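Local atomic coordinates of MmcR (Streptomyces lavendulae, PDB entry 3GWZ), a protein that transfers a methyl group from S-adenosyl-L-methionine to 6-demethylmitomycins A and B, forming the quinone methoxy group of the mitomycins as a homodimer. Residues A[57-62]-A[130-135]; A[136-141]-A[173-178]; A[155-158]-A[164-167]. All coordinates share one frame; numbering follows the deposited sequence.

Contact 1 of 3, residues A[57-62]-A[130-135]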
loop_
_atom_site.group_PDB
_atom_site.type_symbol
_atom_site.label_atom_id
_atom_site.label_comp_id
_atom_site.label_asym_id
_atom_site.label_seq_id
_atom_site.Cartn_x
_atom_site.Cartn_y
_atom_site.Cartn_z
ATOM N N VAL A 57 10.933 15.954 -4.492
ATOM C CA VAL A 57 10.422 15.681 -5.827
ATOM C C VAL A 57 10.139 14.195 -6.002
ATOM O O VAL A 57 9.134 13.829 -6.611
ATOM C CB VAL A 57 11.369 16.185 -6.932
ATOM C CG1 VAL A 57 10.872 15.734 -8.301
ATOM C CG2 VAL A 57 11.456 17.702 -6.879
ATOM N N ALA A 58 11.007 13.341 -5.461
ATOM C CA ALA A 58 10.757 11.895 -5.529
ATOM C C ALA A 58 9.441 11.494 -4.841
ATOM O O ALA A 58 8.707 10.629 -5.333
ATOM C CB ALA A 58 11.939 11.103 -4.950
ATOM N N VAL A 59 9.135 12.104 -3.700
ATOM C CA VAL A 59 7.875 11.773 -3.040
ATOM C C VAL A 59 6.692 12.441 -3.724
ATOM O O VAL A 59 5.618 11.855 -3.811
ATOM C CB VAL A 59 7.871 12.065 -1.520
ATOM C CG1 VAL A 59 8.955 11.233 -0.818
ATOM C CG2 VAL A 59 8.047 13.546 -1.257
ATOM N N GLU A 60 6.882 13.660 -4.217
ATOM C CA GLU A 60 5.802 14.340 -4.920
ATOM C C GLU A 60 5.371 13.555 -6.166
ATOM O O GLU A 60 4.179 13.433 -6.463
ATOM C CB GLU A 60 6.199 15.771 -5.295
ATOM C CG GLU A 60 5.081 16.522 -6.001
ATOM C CD GLU A 60 5.462 17.938 -6.394
ATOM O OE1 GLU A 60 4.622 18.615 -7.021
ATOM O OE2 GLU A 60 6.593 18.375 -6.082
ATOM N N LEU A 61 6.349 13.012 -6.886
ATOM C CA LEU A 61 6.073 12.228 -8.086
ATOM C C LEU A 61 5.566 10.818 -7.787
ATOM O O LEU A 61 4.944 10.184 -8.644
ATOM C CB LEU A 61 7.330 12.138 -8.957
ATOM C CG LEU A 61 7.720 13.454 -9.631
ATOM C CD1 LEU A 61 8.922 13.275 -10.547
ATOM C CD2 LEU A 61 6.534 14.024 -10.391
ATOM N N GLY A 62 5.850 10.322 -6.588
ATOM C CA GLY A 62 5.414 8.994 -6.191
ATOM C C GLY A 62 6.370 7.877 -6.589
ATOM O O GLY A 62 5.949 6.738 -6.803
ATOM N N ASP A 130 6.328 14.043 6.667
ATOM C CA ASP A 130 7.057 15.309 6.696
ATOM C C ASP A 130 7.677 15.599 5.325
ATOM O O ASP A 130 7.682 16.742 4.858
ATOM C CB ASP A 130 8.125 15.319 7.795
ATOM C CG ASP A 130 8.316 16.698 8.412
ATOM O OD1 ASP A 130 7.588 17.644 8.034
ATOM O OD2 ASP A 130 9.197 16.835 9.281
ATOM N N ALA A 131 8.196 14.565 4.672
ATOM C CA ALA A 131 8.799 14.765 3.354
ATOM C C ALA A 131 7.772 15.359 2.396
ATOM O O ALA A 131 8.086 16.262 1.630
ATOM C CB ALA A 131 9.358 13.467 2.804
ATOM N N ARG A 132 6.539 14.861 2.452
ATOM C CA ARG A 132 5.482 15.348 1.563
ATOM C C ARG A 132 4.987 16.742 1.930
ATOM O O ARG A 132 4.617 17.523 1.057
ATOM C CB ARG A 132 4.317 14.348 1.509
ATOM C CG ARG A 132 4.685 13.083 0.735
ATOM C CD ARG A 132 3.735 11.918 0.969
ATOM N NE ARG A 132 4.106 10.805 0.099
ATOM C CZ ARG A 132 5.104 9.960 0.347
ATOM N NH1 ARG A 132 5.824 10.084 1.458
ATOM N NH2 ARG A 132 5.378 8.982 -0.512
ATOM N N PHE A 133 4.975 17.035 3.230
ATOM C CA PHE A 133 4.640 18.364 3.762
ATOM C C PHE A 133 5.664 19.383 3.259
ATOM O O PHE A 133 5.307 20.436 2.736
ATOM C CB PHE A 133 4.645 18.266 5.302
ATOM C CG PHE A 133 4.371 19.570 6.043
ATOM C CD1 PHE A 133 3.346 20.415 5.662
ATOM C CD2 PHE A 133 5.112 19.893 7.178
ATOM C CE1 PHE A 133 3.090 21.600 6.375
ATOM C CE2 PHE A 133 4.864 21.067 7.903
ATOM C CZ PHE A 133 3.843 21.920 7.493
ATOM N N GLN A 134 6.941 19.045 3.398
ATOM C CA GLN A 134 8.038 19.916 2.976
ATOM C C GLN A 134 8.115 20.099 1.456
ATOM O O GLN A 134 8.700 21.067 0.967
ATOM C CB GLN A 134 9.368 19.347 3.466
ATOM C CG GLN A 134 9.524 19.352 4.972
ATOM C CD GLN A 134 10.716 18.538 5.423
ATOM O OE1 GLN A 134 11.498 18.050 4.600
ATOM N NE2 GLN A 134 10.856 18.369 6.733
ATOM N N ALA A 135 7.549 19.155 0.715
ATOM C CA ALA A 135 7.559 19.224 -0.744
ATOM C C ALA A 135 6.752 20.418 -1.253
ATOM O O ALA A 135 7.040 20.963 -2.322
ATOM C CB ALA A 135 7.019 17.930 -1.335
HETATM O O HOH W 1 3.702 10.185 -2.976
HETATM O O HOH W 2 8.572 19.621 -4.615
#
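Val59 and Arg132 mark the closest backbone approach of two helical segments, the end of helix 32-61 and residues 130-135 of helix 126-135, with 6.3 Å between their CA atoms. Val59 aims its side chain at the partner helix and fills this gap. Its CG2 lies 3.9 Å from Arg132 CG and 4.3 Å from Ala131 CB, so that one methyl meets both neighbours. Arg132 leaves its backbone with CG anti to the carbonyl carbon (chi1 -72°) and stays extended as far as NE, which carries the guanidinium past Val59. There Val59 CB sits 3.9 Å above the centre of the guanidinium plane, an apolar cover over one face of a charged group.

The guanidinium nitrogens are held separately. NH2 donates to Leu119 O and NH1 to Ala128 O, while NE reaches water 1; together these should fix the rotation of the group. Water 1 in turn donates to Val59 O at 2.7 Å, bridging the two helices. The contact belongs to the mostly helical N-terminal part of a COMT-type methyltransferase, where segment 57-62, which lies in the dimerisation domain, packs on helix 126-135. Gly62, with a phi of 87°, is the C-prime residue of the Schellman motif that ends helix 32-61, and its N makes a weak bond of 3.2 Å to Val59 O. That carbonyl therefore serves both the helix end and the water.

A second water bridge joins Glu60 and Ala135: water 2 donates to Glu60 OE2 at 2.8 Å and to Ala135 O at 3.1 Å. Glu60 OE2 is also hydrogen-bonded to Thr147 of the second subunit, and Ala131 packs on Leu46 of that subunit.

Contact 2 of 3, residues A[136-141]-A[173-178]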
loop_
_atom_site.group_PDB
_atom_site.type_symbol
_atom_site.label_atom_id
_atom_site.label_comp_id
_atom_site.label_asym_id
_atom_site.label_seq_id
_atom_site.Cartn_x
_atom_site.Cartn_y
_atom_site.Cartn_z
ATOM N N ALA A 136 5.740 20.820 -0.486
ATOM C CA ALA A 136 4.896 21.951 -0.855
ATOM C C ALA A 136 5.707 23.216 -1.100
ATOM O O ALA A 136 6.586 23.564 -0.309
ATOM C CB ALA A 136 3.831 22.214 0.216
ATOM N N PRO A 137 5.395 23.926 -2.195
ATOM C CA PRO A 137 6.148 25.132 -2.562
ATOM C C PRO A 137 6.082 26.193 -1.468
ATOM O O PRO A 137 7.057 26.912 -1.261
ATOM C CB PRO A 137 5.446 25.605 -3.843
ATOM C CG PRO A 137 4.088 24.929 -3.806
ATOM C CD PRO A 137 4.387 23.585 -3.211
ATOM N N TRP A 138 4.957 26.277 -0.761
ATOM C CA TRP A 138 4.799 27.313 0.262
ATOM C C TRP A 138 5.607 27.014 1.516
ATOM O O TRP A 138 5.943 27.920 2.290
ATOM C CB TRP A 138 3.313 27.543 0.594
ATOM C CG TRP A 138 2.481 26.289 0.695
ATOM C CD1 TRP A 138 1.639 25.796 -0.255
ATOM C CD2 TRP A 138 2.408 25.379 1.806
ATOM N NE1 TRP A 138 1.037 24.650 0.192
ATOM C CE2 TRP A 138 1.494 24.366 1.453
ATOM C CE3 TRP A 138 3.027 25.326 3.062
ATOM C CZ2 TRP A 138 1.181 23.306 2.305
ATOM C CZ3 TRP A 138 2.720 24.270 3.912
ATOM C CH2 TRP A 138 1.797 23.274 3.528
ATOM N N HIS A 139 5.906 25.735 1.732
ATOM C CA HIS A 139 6.767 25.347 2.833
ATOM C C HIS A 139 8.191 25.801 2.481
ATOM O O HIS A 139 8.804 26.572 3.208
ATOM C CB HIS A 139 6.689 23.833 3.026
ATOM C CG HIS A 139 7.377 23.324 4.256
ATOM N ND1 HIS A 139 8.744 23.370 4.421
ATOM C CD2 HIS A 139 6.887 22.696 5.355
ATOM C CE1 HIS A 139 9.064 22.834 5.584
ATOM N NE2 HIS A 139 7.956 22.411 6.170
ATOM N N TRP A 140 8.700 25.335 1.343
ATOM C CA TRP A 140 10.027 25.744 0.877
ATOM C C TRP A 140 10.143 27.275 0.804
ATOM O O TRP A 140 11.188 27.834 1.120
ATOM C CB TRP A 140 10.315 25.118 -0.495
ATOM C CG TRP A 140 11.729 25.265 -1.013
ATOM C CD1 TRP A 140 12.188 26.194 -1.909
ATOM C CD2 TRP A 140 12.847 24.412 -0.716
ATOM N NE1 TRP A 140 13.524 25.990 -2.163
ATOM C CE2 TRP A 140 13.954 24.904 -1.443
ATOM C CE3 TRP A 140 13.023 23.296 0.110
ATOM C CZ2 TRP A 140 15.216 24.316 -1.372
ATOM C CZ3 TRP A 140 14.276 22.713 0.183
ATOM C CH2 TRP A 140 15.360 23.220 -0.561
ATOM N N ARG A 141 9.080 27.956 0.385
ATOM C CA ARG A 141 9.179 29.415 0.238
ATOM C C ARG A 141 9.291 30.157 1.565
ATOM O O ARG A 141 9.879 31.239 1.633
ATOM C CB ARG A 141 8.045 30.013 -0.602
ATOM C CG ARG A 141 8.421 31.416 -1.091
ATOM C CD ARG A 141 7.407 32.050 -2.023
ATOM N NE ARG A 141 7.345 31.376 -3.315
ATOM C CZ ARG A 141 7.255 32.006 -4.480
ATOM N NH1 ARG A 141 7.237 33.336 -4.519
ATOM N NH2 ARG A 141 7.189 31.305 -5.607
ATOM N N PRO A 173 -7.737 23.000 1.774
ATOM C CA PRO A 173 -7.857 21.618 2.257
ATOM C C PRO A 173 -6.612 20.772 1.981
ATOM O O PRO A 173 -6.270 19.920 2.795
ATOM C CB PRO A 173 -9.068 21.073 1.481
ATOM C CG PRO A 173 -9.851 22.293 1.089
ATOM C CD PRO A 173 -8.806 23.347 0.822
ATOM N N LYS A 174 -5.953 21.000 0.849
ATOM C CA LYS A 174 -4.727 20.270 0.534
ATOM C C LYS A 174 -3.603 20.629 1.509
ATOM O O LYS A 174 -2.923 19.747 2.030
ATOM C CB LYS A 174 -4.286 20.530 -0.909
ATOM C CG LYS A 174 -5.296 20.070 -1.949
ATOM C CD LYS A 174 -4.897 20.515 -3.354
ATOM C CE LYS A 174 -5.950 20.120 -4.386
ATOM N NZ LYS A 174 -6.195 18.648 -4.408
ATOM N N ALA A 175 -3.417 21.923 1.754
ATOM C CA ALA A 175 -2.447 22.382 2.740
ATOM C C ALA A 175 -2.779 21.845 4.135
ATOM O O ALA A 175 -1.901 21.363 4.855
ATOM C CB ALA A 175 -2.386 23.901 2.751
ATOM N N ARG A 176 -4.049 21.933 4.518
ATOM C CA ARG A 176 -4.503 21.415 5.808
ATOM C C ARG A 176 -4.167 19.930 5.939
ATOM O O ARG A 176 -3.688 19.470 6.977
ATOM C CB ARG A 176 -6.016 21.628 5.957
ATOM C CG ARG A 176 -6.592 21.329 7.346
ATOM C CD ARG A 176 -8.123 21.296 7.277
ATOM N NE ARG A 176 -8.641 22.457 6.553
ATOM C CZ ARG A 176 -9.672 22.432 5.715
ATOM N NH1 ARG A 176 -10.315 21.302 5.471
ATOM N NH2 ARG A 176 -10.056 23.545 5.110
ATOM N N GLU A 177 -4.402 19.188 4.868
ATOM C CA GLU A 177 -4.175 17.749 4.877
ATOM C C GLU A 177 -2.687 17.417 5.034
ATOM O O GLU A 177 -2.331 16.577 5.859
ATOM C CB GLU A 177 -4.758 17.110 3.607
ATOM C CG GLU A 177 -4.226 15.716 3.284
ATOM C CD GLU A 177 -5.054 14.609 3.903
ATOM O OE1 GLU A 177 -5.677 14.845 4.959
ATOM O OE2 GLU A 177 -5.084 13.497 3.329
ATOM N N LEU A 178 -1.821 18.077 4.260
ATOM C CA LEU A 178 -0.377 17.834 4.372
ATOM C C LEU A 178 0.140 18.123 5.782
ATOM O O LEU A 178 0.926 17.349 6.339
ATOM C CB LEU A 178 0.417 18.674 3.368
ATOM C CG LEU A 178 0.275 18.248 1.909
ATOM C CD1 LEU A 178 0.995 19.248 1.022
ATOM C CD2 LEU A 178 0.822 16.838 1.731
#
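Ala175 is the first residue along 173-178 to meet the other segment: its CB lies 3.6 Å from Trp138 CZ2 and its CA 3.8 Å from the same carbon. The indole comes in obliquely with its six-membered ring. Trp138 CG stands between the backbone N and the carbonyl carbon (chi1 41°), a setting that sends the ring across the gap to helix 173-197. Within its own segment, Ala136 CB lies 3.4 Å above the indole plane of Trp138, offset toward the rim.

Arg176 and Glu177 look to other partners. Arg176 donates to Thr169 O and His170 O, and Glu177 forms a salt bridge with Arg213. The packing of Trp138 on Ala175 and Leu178 joins two parts of the COMT-type fold: helix 137-144, whose Trp140 stacks on Trp140 of the second subunit, and long helix 173-197, which precedes the first strand of the Rossmann-like AdoMet-binding sheet.

One turn after Ala175, Leu178 completes the apolar patch with its CD1 branch, 4.2 Å from Ala136 CB and 4.3 Å from Trp138 CZ2. Ala136 occupies the N-cap position of helix 137-144, and its O accepts from Trp140 N at 3.2 Å.

Contact 3 of 3, residues A[155-158]-A[164-167]. With SAH (S-adenosyl-L-homocysteine), chain G.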
loop_
_atom_site.group_PDB
_atom_site.type_symbol
_atom_site.label_atom_id
_atom_site.label_comp_id
_atom_site.label_asym_id
_atom_site.label_seq_id
_atom_site.Cartn_x
_atom_site.Cartn_y
_atom_site.Cartn_z
ATOM N N ALA A 155 7.290 34.945 12.048
ATOM C CA ALA A 155 7.156 34.032 10.915
ATOM C C ALA A 155 7.544 34.689 9.593
ATOM O O ALA A 155 7.203 35.841 9.349
ATOM C CB ALA A 155 5.730 33.498 10.830
ATOM N N SER A 156 8.243 33.947 8.741
ATOM C CA SER A 156 8.524 34.409 7.388
ATOM C C SER A 156 7.412 33.947 6.450
ATOM O O SER A 156 7.304 34.422 5.326
ATOM C CB SER A 156 9.880 33.892 6.903
ATOM O OG SER A 156 9.914 32.470 6.886
ATOM N N PHE A 157 6.568 33.034 6.932
ATOM C CA PHE A 157 5.556 32.408 6.090
ATOM C C PHE A 157 4.697 33.467 5.406
ATOM O O PHE A 157 4.373 33.373 4.220
ATOM C CB PHE A 157 4.671 31.471 6.939
ATOM C CG PHE A 157 3.853 30.514 6.127
ATOM C CD1 PHE A 157 4.320 29.226 5.867
ATOM C CD2 PHE A 157 2.615 30.892 5.620
ATOM C CE1 PHE A 157 3.572 28.338 5.095
ATOM C CE2 PHE A 157 1.848 30.000 4.858
ATOM C CZ PHE A 157 2.330 28.723 4.599
ATOM N N ASP A 158 4.328 34.481 6.172
ATOM C CA ASP A 158 3.417 35.508 5.692
ATOM C C ASP A 158 4.032 36.326 4.560
ATOM O O ASP A 158 3.410 36.544 3.520
ATOM C CB ASP A 158 2.985 36.424 6.853
ATOM C CG ASP A 158 2.433 35.640 8.065
ATOM O OD1 ASP A 158 3.103 34.703 8.557
ATOM O OD2 ASP A 158 1.322 35.974 8.538
ATOM N N SER A 164 -0.943 33.799 6.382
ATOM C CA SER A 164 -0.341 33.118 7.525
ATOM C C SER A 164 -0.470 31.605 7.403
ATOM O O SER A 164 -1.311 31.093 6.658
ATOM C CB SER A 164 -0.978 33.581 8.840
ATOM O OG SER A 164 -2.298 33.080 8.958
ATOM N N PHE A 165 0.379 30.886 8.128
ATOM C CA PHE A 165 0.311 29.433 8.126
ATOM C C PHE A 165 -1.063 28.958 8.609
ATOM O O PHE A 165 -1.642 28.029 8.055
ATOM C CB PHE A 165 1.418 28.830 9.000
ATOM C CG PHE A 165 1.423 27.315 9.005
ATOM C CD1 PHE A 165 1.979 26.610 7.951
ATOM C CD2 PHE A 165 0.849 26.606 10.051
ATOM C CE1 PHE A 165 1.988 25.211 7.942
ATOM C CE2 PHE A 165 0.837 25.206 10.050
ATOM C CZ PHE A 165 1.413 24.509 8.994
ATOM N N TRP A 166 -1.594 29.594 9.645
ATOM C CA TRP A 166 -2.890 29.145 10.162
ATOM C C TRP A 166 -4.031 29.465 9.192
ATOM O O TRP A 166 -5.001 28.711 9.093
ATOM C CB TRP A 166 -3.179 29.726 11.544
ATOM C CG TRP A 166 -2.262 29.232 12.606
ATOM C CD1 TRP A 166 -1.566 29.990 13.502
ATOM C CD2 TRP A 166 -1.935 27.865 12.896
ATOM N NE1 TRP A 166 -0.836 29.183 14.335
ATOM C CE2 TRP A 166 -1.040 27.873 13.984
ATOM C CE3 TRP A 166 -2.309 26.638 12.338
ATOM C CZ2 TRP A 166 -0.506 26.704 14.523
ATOM C CZ3 TRP A 166 -1.775 25.470 12.874
ATOM C CH2 TRP A 166 -0.887 25.511 13.952
ATOM N N GLN A 167 -3.916 30.578 8.476
ATOM C CA GLN A 167 -4.960 30.951 7.531
ATOM C C GLN A 167 -4.936 30.024 6.326
ATOM O O GLN A 167 -5.980 29.623 5.823
ATOM C CB GLN A 167 -4.810 32.409 7.081
ATOM C CG GLN A 167 -5.938 32.900 6.191
ATOM C CD GLN A 167 -7.293 32.826 6.879
ATOM O OE1 GLN A 167 -8.301 32.500 6.255
ATOM N NE2 GLN A 167 -7.318 33.116 8.175
HETATM N N SAH G . -2.052 18.725 19.845
HETATM C CA SAH G . -1.880 18.180 18.454
HETATM C CB SAH G . -1.677 19.265 17.378
HETATM C CG SAH G . -0.467 20.201 17.565
HETATM S SD SAH G . -0.279 21.321 16.184
HETATM C C SAH G . -0.715 17.231 18.434
HETATM O O SAH G . -0.585 16.442 17.492
HETATM O OXT SAH G . 0.115 17.219 19.353
HETATM C "C5'" SAH G . -1.070 22.768 16.858
HETATM C "C4'" SAH G . -2.606 22.766 16.713
HETATM O "O4'" SAH G . -3.218 23.981 17.203
HETATM C "C3'" SAH G . -3.155 22.586 15.293
HETATM O "O3'" SAH G . -3.855 21.334 15.219
HETATM C "C2'" SAH G . -4.137 23.739 15.072
HETATM O "O2'" SAH G . -5.363 23.345 14.444
HETATM C "C1'" SAH G . -4.456 24.169 16.485
HETATM N N9 SAH G . -4.840 25.591 16.633
HETATM C C8 SAH G . -4.169 26.660 16.148
HETATM N N7 SAH G . -4.790 27.813 16.505
HETATM C C5 SAH G . -5.871 27.470 17.246
HETATM C C6 SAH G . -6.949 28.194 17.947
HETATM N N6 SAH G . -6.964 29.547 17.904
HETATM N N1 SAH G . -7.894 27.465 18.603
HETATM C C2 SAH G . -7.857 26.125 18.630
HETATM N N3 SAH G . -6.899 25.399 18.015
HETATM C C4 SAH G . -5.902 26.008 17.326
HETATM O O HOH W 3 2.304 32.243 9.759
#
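Water 3 joins the segments, donating to Asp158 OD1 and accepting from Phe165 N, each at 2.9 Å. Phe165 N thus gains a partner in the first turn of its helix. Beside it, Asp158 OD2 lies 3.3 Å from Ser164 CB. Ser164 is the N-cap of helix 165-171: its OG accepts from Gln167 N at 3.0 Å, with an N-H...O angle of 149°.

The apolar half is a T-shaped pair in which the edge of Phe165 meets the face of Phe157, centroids 5.5 Å apart and planes at 90°. Phe165 CB adds a CH-pi contact 4.1 Å from the Phe157 centroid, almost on the ring normal. Phe157 swings its ring over the start of the other helix with CG opposite its backbone N (chi1 -164°).

Trp166 lies between Phe165 and the bound S-adenosyl-L-homocysteine: Phe165 CD2 is on one face, and ligand C8 lies 3.9 Å above the opposite one. Trp166 CZ3 is 3.7 Å from ligand C2', placing the indole in the cofactor pocket. Phe157 and Phe165 also pack on helix 316-329, Phe157 touches helix 137-144, and Phe165 meets Phe179 of helix 173-197 edge to face.

How the contacts relate
From the N terminus, helix 32-61 ends in contact 1, which closes a loop of 67 residues when helix 126-135 returns to it. The chain passes straight into helix 137-144, where contact 2 opens; it closes 31 residues later on helix 173-197. Contact 3, with five intervening residues, is nested inside that loop, whereas contact 1 precedes both in series. A cluster of aromatic rings connects them: Phe133 of contact 1 touches Trp138 of contact 2 and Phe165 of contact 3, and Trp138 touches Phe157. Packing thus runs from the N-terminal helices, which with helix 137-144 meet the second subunit, to the cofactor pocket at Trp166.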